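Local coordinates for SWD1-like protein (Myceliophthora thermophila, PDB 6E29) that probably serves, through this WD-repeat beta-propeller domain, as a scaffold subunit of the COMPASS histone H3 methyltransferase complex, at residues B[16-24]-B[307-315]; B[265-276]-B[288-299]. One frame throughout, in Å; residues are numbered along the deposited sequence.

Contact 1 of 2, residues B[16-24]-B[307-315]; sequences PENITNTIR and VRMLEGPKE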
loop_
_atom_site.group_PDB
_atom_site.type_symbol
_atom_site.label_atom_id
_atom_site.label_comp_id
_atom_site.label_asym_id
_atom_site.label_seq_id
_atom_site.Cartn_x
_atom_site.Cartn_y
_atom_site.Cartn_z
ATOM N N PRO B 16 -19.165 1.055 23.230
ATOM C CA PRO B 16 -17.950 1.125 24.068
ATOM C C PRO B 16 -16.693 0.886 23.246
ATOM O O PRO B 16 -16.558 -0.176 22.657
ATOM C CB PRO B 16 -18.135 -0.007 25.083
ATOM C CG PRO B 16 -19.621 -0.233 25.120
ATOM C CD PRO B 16 -20.108 0.029 23.709
ATOM N N GLU B 17 -15.813 1.880 23.188
ATOM C CA GLU B 17 -14.532 1.736 22.493
ATOM C C GLU B 17 -13.528 1.071 23.435
ATOM O O GLU B 17 -13.499 1.353 24.642
ATOM C CB GLU B 17 -14.052 3.124 22.098
ATOM C CG GLU B 17 -13.382 3.289 20.872
ATOM C CD GLU B 17 -13.255 4.753 20.526
ATOM O OE1 GLU B 17 -14.270 5.480 20.451
ATOM O OE2 GLU B 17 -12.092 5.155 20.338
ATOM N N ASN B 18 -12.729 0.165 22.895
ATOM C CA ASN B 18 -11.790 -0.621 23.690
ATOM C C ASN B 18 -10.421 -0.590 23.048
ATOM O O ASN B 18 -10.226 -1.218 21.999
ATOM C CB ASN B 18 -12.227 -2.063 23.802
ATOM C CG ASN B 18 -13.334 -2.223 24.756
ATOM O OD1 ASN B 18 -13.173 -1.947 25.942
ATOM N ND2 ASN B 18 -14.486 -2.663 24.259
ATOM N N ILE B 19 -9.475 0.073 23.705
ATOM C CA ILE B 19 -8.081 0.107 23.262
ATOM C C ILE B 19 -7.287 -0.857 24.161
ATOM O O ILE B 19 -7.116 -0.616 25.365
ATOM C CB ILE B 19 -7.541 1.542 23.294
ATOM C CG1 ILE B 19 -8.326 2.366 22.241
ATOM C CG2 ILE B 19 -6.022 1.568 23.034
ATOM C CD1 ILE B 19 -7.959 3.812 22.111
ATOM N N THR B 20 -6.863 -1.970 23.567
ATOM C CA THR B 20 -6.249 -3.081 24.289
ATOM C C THR B 20 -4.765 -2.875 24.494
ATOM O O THR B 20 -4.197 -3.400 25.453
ATOM C CB THR B 20 -6.487 -4.404 23.529
ATOM O OG1 THR B 20 -5.852 -4.349 22.241
ATOM C CG2 THR B 20 -7.940 -4.602 23.322
ATOM N N ASN B 21 -4.126 -2.118 23.617
ATOM C CA ASN B 21 -2.699 -1.897 23.710
ATOM C C ASN B 21 -2.366 -0.541 23.128
ATOM O O ASN B 21 -3.013 -0.083 22.179
ATOM C CB ASN B 21 -1.934 -3.001 22.968
ATOM C CG ASN B 21 -2.155 -4.344 23.585
ATOM O OD1 ASN B 21 -3.023 -5.097 23.146
ATOM N ND2 ASN B 21 -1.420 -4.629 24.662
ATOM N N THR B 22 -1.403 0.121 23.750
ATOM C CA THR B 22 -0.762 1.314 23.209
ATOM C C THR B 22 0.720 1.019 23.315
ATOM O O THR B 22 1.207 0.688 24.398
ATOM C CB THR B 22 -1.101 2.611 23.975
ATOM O OG1 THR B 22 -2.523 2.872 24.004
ATOM C CG2 THR B 22 -0.395 3.778 23.324
ATOM N N ILE B 23 1.438 1.091 22.211
ATOM C CA ILE B 23 2.876 0.852 22.277
ATOM C C ILE B 23 3.592 1.985 21.568
ATOM O O ILE B 23 3.034 2.681 20.717
ATOM C CB ILE B 23 3.252 -0.513 21.668
ATOM C CG1 ILE B 23 2.829 -0.562 20.180
ATOM C CG2 ILE B 23 2.614 -1.642 22.522
ATOM C CD1 ILE B 23 3.095 -1.867 19.467
ATOM N N ARG B 24 4.851 2.170 21.923
ATOM C CA ARG B 24 5.606 3.225 21.262
ATOM C C ARG B 24 7.068 2.858 21.260
ATOM O O ARG B 24 7.634 2.534 22.311
ATOM C CB ARG B 24 5.405 4.601 21.918
ATOM C CG ARG B 24 5.911 5.761 21.030
ATOM C CD ARG B 24 5.940 7.116 21.755
ATOM N NE ARG B 24 6.295 8.199 20.832
ATOM C CZ ARG B 24 7.537 8.552 20.514
ATOM N NH1 ARG B 24 8.571 7.919 21.050
ATOM N NH2 ARG B 24 7.753 9.544 19.664
ATOM N N VAL B 307 -20.482 1.562 10.233
ATOM C CA VAL B 307 -20.762 0.774 11.428
ATOM C C VAL B 307 -20.217 1.409 12.693
ATOM O O VAL B 307 -20.817 1.241 13.765
ATOM C CB VAL B 307 -20.267 -0.686 11.310
ATOM C CG1 VAL B 307 -21.146 -1.450 10.385
ATOM C CG2 VAL B 307 -18.846 -0.788 10.872
ATOM N N ARG B 308 -19.135 2.158 12.610
ATOM C CA ARG B 308 -18.483 2.652 13.815
ATOM C C ARG B 308 -17.687 3.894 13.480
ATOM O O ARG B 308 -17.024 3.943 12.450
ATOM C CB ARG B 308 -17.531 1.587 14.379
ATOM C CG ARG B 308 -17.108 1.899 15.758
ATOM C CD ARG B 308 -18.203 1.543 16.712
ATOM N NE ARG B 308 -17.617 1.006 17.936
ATOM C CZ ARG B 308 -17.445 1.696 19.062
ATOM N NH1 ARG B 308 -17.840 2.964 19.158
ATOM N NH2 ARG B 308 -16.870 1.096 20.097
ATOM N N MET B 309 -17.725 4.879 14.370
ATOM C CA MET B 309 -16.736 5.947 14.343
ATOM C C MET B 309 -15.945 5.874 15.650
ATOM O O MET B 309 -16.530 5.968 16.734
ATOM C CB MET B 309 -17.430 7.297 14.196
ATOM C CG MET B 309 -16.496 8.455 14.018
ATOM S SD MET B 309 -17.433 9.984 14.183
ATOM C CE MET B 309 -18.951 9.454 13.369
ATOM N N LEU B 310 -14.626 5.712 15.559
ATOM C CA LEU B 310 -13.784 5.631 16.766
ATOM C C LEU B 310 -13.186 6.998 17.057
ATOM O O LEU B 310 -12.700 7.661 16.151
ATOM C CB LEU B 310 -12.660 4.607 16.588
ATOM C CG LEU B 310 -13.167 3.208 16.285
ATOM C CD1 LEU B 310 -11.978 2.255 16.065
ATOM C CD2 LEU B 310 -14.182 2.723 17.369
ATOM N N GLU B 311 -13.238 7.428 18.319
ATOM C CA GLU B 311 -12.545 8.650 18.724
ATOM C C GLU B 311 -11.201 8.378 19.402
ATOM O O GLU B 311 -10.263 9.164 19.240
ATOM C CB GLU B 311 -13.451 9.472 19.641
ATOM C CG GLU B 311 -14.785 9.806 18.935
ATOM C CD GLU B 311 -15.368 11.159 19.331
ATOM O OE1 GLU B 311 -16.548 11.213 19.744
ATOM O OE2 GLU B 311 -14.652 12.174 19.233
ATOM N N GLY B 312 -11.067 7.259 20.117
ATOM C CA GLY B 312 -9.817 6.900 20.747
ATOM C C GLY B 312 -9.223 8.085 21.461
ATOM O O GLY B 312 -9.927 8.804 22.165
ATOM N N PRO B 313 -7.950 8.373 21.211
ATOM C CA PRO B 313 -7.342 9.556 21.826
ATOM C C PRO B 313 -7.664 10.867 21.115
ATOM O O PRO B 313 -8.506 10.963 20.215
ATOM C CB PRO B 313 -5.844 9.237 21.771
ATOM C CG PRO B 313 -5.689 8.369 20.596
ATOM C CD PRO B 313 -6.954 7.536 20.513
ATOM N N LYS B 314 -7.008 11.927 21.533
ATOM C CA LYS B 314 -7.318 13.158 20.834
ATOM C C LYS B 314 -6.244 13.460 19.803
ATOM O O LYS B 314 -5.700 14.568 19.805
ATOM C CB LYS B 314 -7.489 14.322 21.826
ATOM C CG LYS B 314 -6.402 14.466 22.896
ATOM C CD LYS B 314 -6.521 15.805 23.667
ATOM C CE LYS B 314 -6.065 15.634 25.120
ATOM N NZ LYS B 314 -6.959 14.705 25.898
ATOM N N GLU B 315 -5.913 12.521 18.907
ATOM C CA GLU B 315 -4.960 12.951 17.900
ATOM C C GLU B 315 -5.304 12.423 16.520
ATOM O O GLU B 315 -5.943 11.376 16.349
ATOM C CB GLU B 315 -3.504 12.601 18.274
ATOM C CG GLU B 315 -3.077 11.185 18.053
ATOM C CD GLU B 315 -1.611 10.958 18.389
ATOM O OE1 GLU B 315 -0.714 11.546 17.742
ATOM O OE2 GLU B 315 -1.368 10.209 19.362
#

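Contact 2 of 2, residues B[265-276]-B[288-299]; sequences FQDVVNRLSWNH and ASTYNNHELYIW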
loop_
_atom_site.group_PDB
_atom_site.type_symbol
_atom_site.label_atom_id
_atom_site.label_comp_id
_atom_site.label_asym_id
_atom_site.label_seq_id
_atom_site.Cartn_x
_atom_site.Cartn_y
_atom_site.Cartn_z
ATOM N N PHE B 265 -17.387 4.892 -0.312
ATOM C CA PHE B 265 -17.517 5.278 1.093
ATOM C C PHE B 265 -17.047 6.713 1.231
ATOM O O PHE B 265 -15.958 7.056 0.755
ATOM C CB PHE B 265 -16.694 4.388 2.013
ATOM C CG PHE B 265 -16.937 2.937 1.839
ATOM C CD1 PHE B 265 -17.988 2.322 2.484
ATOM C CD2 PHE B 265 -16.092 2.163 1.025
ATOM C CE1 PHE B 265 -18.209 0.952 2.317
ATOM C CE2 PHE B 265 -16.310 0.801 0.878
ATOM C CZ PHE B 265 -17.365 0.202 1.555
ATOM N N GLN B 266 -17.868 7.565 1.858
ATOM C CA GLN B 266 -17.551 8.989 1.856
ATOM C C GLN B 266 -18.374 9.668 2.942
ATOM O O GLN B 266 -19.284 9.070 3.516
ATOM C CB GLN B 266 -17.837 9.649 0.501
ATOM C CG GLN B 266 -19.277 9.626 0.119
ATOM C CD GLN B 266 -19.479 10.106 -1.280
ATOM O OE1 GLN B 266 -18.920 11.137 -1.692
ATOM N NE2 GLN B 266 -20.253 9.348 -2.051
ATOM N N ASP B 267 -18.029 10.920 3.227
ATOM C CA ASP B 267 -18.802 11.753 4.157
ATOM C C ASP B 267 -19.102 13.075 3.451
ATOM O O ASP B 267 -18.277 13.994 3.472
ATOM C CB ASP B 267 -18.052 11.970 5.482
ATOM C CG ASP B 267 -18.965 12.533 6.602
ATOM O OD1 ASP B 267 -18.924 12.065 7.771
ATOM O OD2 ASP B 267 -19.755 13.425 6.293
ATOM N N VAL B 268 -20.290 13.173 2.837
ATOM C CA VAL B 268 -20.609 14.313 1.976
ATOM C C VAL B 268 -20.812 15.592 2.782
ATOM O O VAL B 268 -20.433 16.681 2.326
ATOM C CB VAL B 268 -21.843 14.013 1.100
ATOM C CG1 VAL B 268 -21.469 13.096 -0.065
ATOM C CG2 VAL B 268 -22.980 13.420 1.942
ATOM N N VAL B 269 -21.415 15.493 3.976
ATOM C CA VAL B 269 -21.833 16.710 4.685
ATOM C C VAL B 269 -20.649 17.357 5.394
ATOM O O VAL B 269 -20.618 18.581 5.580
ATOM C CB VAL B 269 -22.996 16.426 5.664
ATOM C CG1 VAL B 269 -24.035 15.514 5.024
ATOM C CG2 VAL B 269 -22.505 15.848 7.003
ATOM N N ASN B 270 -19.660 16.558 5.790
ATOM C CA ASN B 270 -18.454 17.069 6.416
ATOM C C ASN B 270 -17.294 17.170 5.440
ATOM O O ASN B 270 -16.255 17.731 5.797
ATOM C CB ASN B 270 -18.093 16.183 7.618
ATOM C CG ASN B 270 -19.226 16.134 8.649
ATOM O OD1 ASN B 270 -19.841 17.163 8.937
ATOM N ND2 ASN B 270 -19.522 14.951 9.178
ATOM N N ARG B 271 -17.476 16.669 4.214
ATOM C CA ARG B 271 -16.478 16.692 3.150
ATOM C C ARG B 271 -15.092 16.289 3.671
ATOM O O ARG B 271 -14.090 17.002 3.531
ATOM C CB ARG B 271 -16.477 18.050 2.457
ATOM C CG ARG B 271 -17.503 18.075 1.307
ATOM C CD ARG B 271 -17.875 19.475 0.907
ATOM N NE ARG B 271 -19.330 19.673 0.813
ATOM C CZ ARG B 271 -20.040 19.673 -0.321
ATOM N NH1 ARG B 271 -19.448 19.485 -1.501
ATOM N NH2 ARG B 271 -21.352 19.845 -0.271
ATOM N N LEU B 272 -15.071 15.154 4.341
ATOM C CA LEU B 272 -13.839 14.632 4.932
ATOM C C LEU B 272 -12.947 14.010 3.870
ATOM O O LEU B 272 -13.440 13.358 2.949
ATOM C CB LEU B 272 -14.148 13.569 5.991
ATOM C CG LEU B 272 -15.092 14.059 7.114
ATOM C CD1 LEU B 272 -15.423 12.953 8.108
ATOM C CD2 LEU B 272 -14.521 15.285 7.807
ATOM N N SER B 273 -11.636 14.220 4.014
ATOM C CA SER B 273 -10.629 13.518 3.233
ATOM C C SER B 273 -10.000 12.432 4.090
ATOM O O SER B 273 -9.938 12.543 5.316
ATOM C CB SER B 273 -9.541 14.465 2.710
ATOM O OG SER B 273 -10.097 15.446 1.873
ATOM N N TRP B 274 -9.592 11.344 3.432
ATOM C CA TRP B 274 -9.152 10.123 4.098
ATOM C C TRP B 274 -7.647 9.965 3.981
ATOM O O TRP B 274 -7.058 10.212 2.928
ATOM C CB TRP B 274 -9.863 8.898 3.523
ATOM C CG TRP B 274 -11.299 9.160 3.428
ATOM C CD1 TRP B 274 -12.006 9.382 2.310
ATOM C CD2 TRP B 274 -12.229 9.261 4.530
ATOM N NE1 TRP B 274 -13.328 9.624 2.612
ATOM C CE2 TRP B 274 -13.497 9.552 3.968
ATOM C CE3 TRP B 274 -12.119 9.081 5.918
ATOM C CZ2 TRP B 274 -14.651 9.684 4.738
ATOM C CZ3 TRP B 274 -13.296 9.227 6.712
ATOM C CH2 TRP B 274 -14.534 9.530 6.112
ATOM N N ASN B 275 -7.021 9.648 5.094
ATOM C CA ASN B 275 -5.576 9.635 5.119
ATOM C C ASN B 275 -5.053 8.264 4.666
ATOM O O ASN B 275 -4.320 8.163 3.677
ATOM C CB ASN B 275 -5.131 9.986 6.527
ATOM C CG ASN B 275 -3.793 10.533 6.567
ATOM O OD1 ASN B 275 -3.009 10.322 5.644
ATOM N ND2 ASN B 275 -3.473 11.208 7.648
ATOM N N HIS B 276 -5.451 7.199 5.366
ATOM C CA HIS B 276 -5.092 5.839 5.007
ATOM C C HIS B 276 -6.319 4.956 5.178
ATOM O O HIS B 276 -7.245 5.293 5.914
ATOM C CB HIS B 276 -3.892 5.358 5.859
ATOM C CG HIS B 276 -2.590 5.912 5.379
ATOM N ND1 HIS B 276 -1.971 7.007 5.942
ATOM C CD2 HIS B 276 -1.849 5.580 4.295
ATOM C CE1 HIS B 276 -0.876 7.295 5.256
ATOM N NE2 HIS B 276 -0.786 6.455 4.242
ATOM N N ALA B 288 -10.827 3.673 7.813
ATOM C CA ALA B 288 -10.006 4.781 7.339
ATOM C C ALA B 288 -9.722 5.742 8.485
ATOM O O ALA B 288 -10.601 6.003 9.316
ATOM C CB ALA B 288 -10.716 5.552 6.219
ATOM N N SER B 289 -8.561 6.371 8.430
ATOM C CA SER B 289 -8.250 7.567 9.208
ATOM C C SER B 289 -8.558 8.821 8.394
ATOM O O SER B 289 -8.606 8.797 7.164
ATOM C CB SER B 289 -6.779 7.588 9.604
ATOM O OG SER B 289 -5.978 7.435 8.432
ATOM N N THR B 290 -8.731 9.932 9.104
ATOM C CA THR B 290 -9.309 11.159 8.563
ATOM C C THR B 290 -8.289 12.275 8.632
ATOM O O THR B 290 -7.724 12.528 9.706
ATOM C CB THR B 290 -10.544 11.542 9.380
ATOM O OG1 THR B 290 -11.290 10.359 9.667
ATOM C CG2 THR B 290 -11.427 12.531 8.584
ATOM N N TYR B 291 -8.037 12.925 7.488
ATOM C CA TYR B 291 -7.176 14.100 7.452
ATOM C C TYR B 291 -7.733 15.176 8.357
ATOM O O TYR B 291 -8.938 15.435 8.352
ATOM C CB TYR B 291 -7.072 14.672 6.025
ATOM C CG TYR B 291 -5.943 14.071 5.221
ATOM C CD1 TYR B 291 -6.183 13.420 4.010
ATOM C CD2 TYR B 291 -4.635 14.126 5.689
ATOM C CE1 TYR B 291 -5.147 12.857 3.285
ATOM C CE2 TYR B 291 -3.599 13.569 4.976
ATOM C CZ TYR B 291 -3.862 12.930 3.794
ATOM O OH TYR B 291 -2.814 12.398 3.119
ATOM N N ASN B 292 -6.836 15.828 9.097
ATOM C CA ASN B 292 -7.163 16.953 9.974
ATOM C C ASN B 292 -8.280 16.664 10.976
ATOM O O ASN B 292 -8.933 17.590 11.449
ATOM C CB ASN B 292 -7.480 18.218 9.168
ATOM C CG ASN B 292 -6.235 18.864 8.625
ATOM O OD1 ASN B 292 -5.134 18.315 8.763
ATOM N ND2 ASN B 292 -6.381 20.044 8.029
ATOM N N ASN B 293 -8.488 15.407 11.361
ATOM C CA ASN B 293 -9.479 15.075 12.392
ATOM C C ASN B 293 -8.969 13.873 13.172
ATOM O O ASN B 293 -8.068 13.155 12.720
ATOM C CB ASN B 293 -10.853 14.718 11.793
ATOM C CG ASN B 293 -11.555 15.920 11.119
ATOM O OD1 ASN B 293 -11.334 16.235 9.931
ATOM N ND2 ASN B 293 -12.450 16.541 11.861
ATOM N N HIS B 294 -9.600 13.604 14.310
ATOM C CA HIS B 294 -9.045 12.544 15.152
ATOM C C HIS B 294 -9.703 11.185 14.940
ATOM O O HIS B 294 -9.134 10.163 15.337
ATOM C CB HIS B 294 -9.144 12.966 16.642
ATOM C CG HIS B 294 -10.548 13.177 17.118
ATOM N ND1 HIS B 294 -11.282 14.302 16.801
ATOM C CD2 HIS B 294 -11.363 12.394 17.868
ATOM C CE1 HIS B 294 -12.484 14.210 17.346
ATOM N NE2 HIS B 294 -12.559 13.064 18.003
ATOM N N GLU B 295 -10.844 11.138 14.277
ATOM C CA GLU B 295 -11.648 9.927 14.224
ATOM C C GLU B 295 -11.112 8.887 13.251
ATOM O O GLU B 295 -10.409 9.177 12.270
ATOM C CB GLU B 295 -13.089 10.295 13.849
ATOM C CG GLU B 295 -13.743 11.154 14.909
ATOM C CD GLU B 295 -13.866 12.622 14.517
ATOM O OE1 GLU B 295 -14.702 13.308 15.113
ATOM O OE2 GLU B 295 -13.152 13.072 13.600
ATOM N N LEU B 296 -11.479 7.646 13.531
ATOM C CA LEU B 296 -11.377 6.563 12.564
ATOM C C LEU B 296 -12.785 6.134 12.197
ATOM O O LEU B 296 -13.666 6.083 13.063
ATOM C CB LEU B 296 -10.619 5.353 13.137
ATOM C CG LEU B 296 -9.179 5.556 13.605
ATOM C CD1 LEU B 296 -8.700 4.243 14.200
ATOM C CD2 LEU B 296 -8.254 5.937 12.421
ATOM N N TYR B 297 -13.003 5.818 10.922
ATOM C CA TYR B 297 -14.313 5.410 10.448
ATOM C C TYR B 297 -14.215 3.957 10.035
ATOM O O TYR B 297 -13.227 3.572 9.411
ATOM C CB TYR B 297 -14.764 6.260 9.251
ATOM C CG TYR B 297 -15.148 7.679 9.712
ATOM C CD1 TYR B 297 -14.165 8.599 10.072
ATOM C CD2 TYR B 297 -16.480 8.081 9.777
ATOM C CE1 TYR B 297 -14.503 9.881 10.499
ATOM C CE2 TYR B 297 -16.826 9.374 10.193
ATOM C CZ TYR B 297 -15.824 10.258 10.558
ATOM O OH TYR B 297 -16.139 11.537 10.974
ATOM N N ILE B 298 -15.264 3.173 10.327
ATOM C CA ILE B 298 -15.329 1.772 9.888
ATOM C C ILE B 298 -16.660 1.549 9.168
ATOM O O ILE B 298 -17.727 1.809 9.734
ATOM C CB ILE B 298 -15.179 0.802 11.067
ATOM C CG1 ILE B 298 -13.880 1.112 11.852
ATOM C CG2 ILE B 298 -15.156 -0.620 10.575
ATOM C CD1 ILE B 298 -13.721 0.189 13.122
ATOM N N TRP B 299 -16.592 1.115 7.911
ATOM C CA TRP B 299 -17.766 0.718 7.136
ATOM C C TRP B 299 -17.768 -0.798 6.918
ATOM O O TRP B 299 -16.716 -1.455 6.963
ATOM C CB TRP B 299 -17.783 1.399 5.774
ATOM C CG TRP B 299 -17.820 2.871 5.782
ATOM C CD1 TRP B 299 -18.950 3.675 5.681
ATOM C CD2 TRP B 299 -16.691 3.762 5.790
ATOM N NE1 TRP B 299 -18.580 4.987 5.662
ATOM C CE2 TRP B 299 -17.207 5.081 5.722
ATOM C CE3 TRP B 299 -15.294 3.574 5.841
ATOM C CZ2 TRP B 299 -16.379 6.214 5.741
ATOM C CZ3 TRP B 299 -14.467 4.697 5.838
ATOM C CH2 TRP B 299 -15.012 6.005 5.780
HETATM O O HOH W 1 -19.795 7.394 5.571
HETATM O O HOH W 2 -10.904 15.866 6.088
#

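Contact 1 of 2, residues B[16-24]-B[307-315]
In the seven-bladed beta-propeller, the N-terminal strand 19-23 completes the last blade by pairing with strand 339-343, the Velcro-type closure of WD-repeat propellers; here Glu17, just ahead of this strand, and Ile19 meet Leu310, the last residue of the preceding blade's outer strand, and Gly312 in the loop after it. The first torsion of Glu17 is far from staggered (chi1 -143°), yet the chain beyond is extended, and this carries the carboxylate to the turn that follows strand 306-310. There Glu311 N donates to Glu17 OE1 over 3.1 Å, nearly straight at 162° and from the syn side, although 31° out of the carboxylate plane. Gly312 N also donates to Glu17 OE2, but the separation is implausibly short and that oxygen's position is doubtful; in the model OE2 is also hydrogen-bonded to Trp342 NE1, with the same caution. Glu17 CG rests 3.6 Å from Leu310 CD2. The same methyl lies over the centre of the Arg308 guanidinium, 3.8 Å above its plane, with Glu17 N at that group's edge. Arg308 NH2 comes within 2.9 Å of Pro16 O, at an angle too poor for a hydrogen bond. The positive phi of Gly312 suits a glycine. Against it rests Ile19, with CD1 3.9 Å from Gly312 CA and 4.2 Å from Pro313 CD.

Contact 2 of 2, residues B[265-276]-B[288-299]
The Trp274 ring lies between Trp299 and a backbone carbonyl: Trp299 CH2 stands 3.6 Å above one face and Leu272 O 3.7 Å above the other, while Tyr297 CD1 and Ser289 O meet its edge. The two indoles are edge-to-face at 83°, the edge of Trp299 directed at the face of Trp274. Trp274 in turn presents its own edge to the face of Tyr297, with CZ3 3.5 Å from Tyr297 CD1, and its NE1 is hydrogen-bonded to Arg237 O. Trp299 holds CG anti to its carbonyl carbon (chi1 -60°) with the indole turned across the CB-CG bond (chi2 -95°); one face thereby receives Phe265, whose CB makes a CH-pi contact 3.9 Å from the six-membered-ring centroid. At the Trp299 edge, a water accepts from NE1 and donates to Gln266 O, each over 2.7 Å. A leucine in place of Trp299 would probably leave this water without its indole donor and open a gap between Phe265 and Trp274. Beyond the rings, the backbones join: Asn275 N donates a hydrogen bond to Ser289 O at 2.7 Å, flanking Trp274 and Thr290, an antiparallel non-hydrogen-bonded pair. The aromatic cluster thus packs the end of one blade and its connecting loop against the next blade of the propeller, Trp299, with Glu300 after it, probably occupying the position of the Trp-Asp pair that names WD repeats.

In the fold
Both contacts use the blade formed by strands 274-279, 285-290, 296-300 and 306-310, and their centres are about 15 Å apart. Contact 2 pairs two strands of this blade and ties it to the one before, through Phe265 at the end of strand 261-265 and the loop after it; contact 1 joins the blade's outer strand to the closing blade. Strands 296-300 and 306-310 are neighbours, linking the two directly: Leu310 N lies 2.7 Å from Leu296 O, and Glu311 OE2 lies 2.6 Å from His294 NE2, both probable hydrogen bonds. Contact 2 is largely buried, whereas contact 1 is near the surface, its centre about 23 Å from that of the chain against 18 Å.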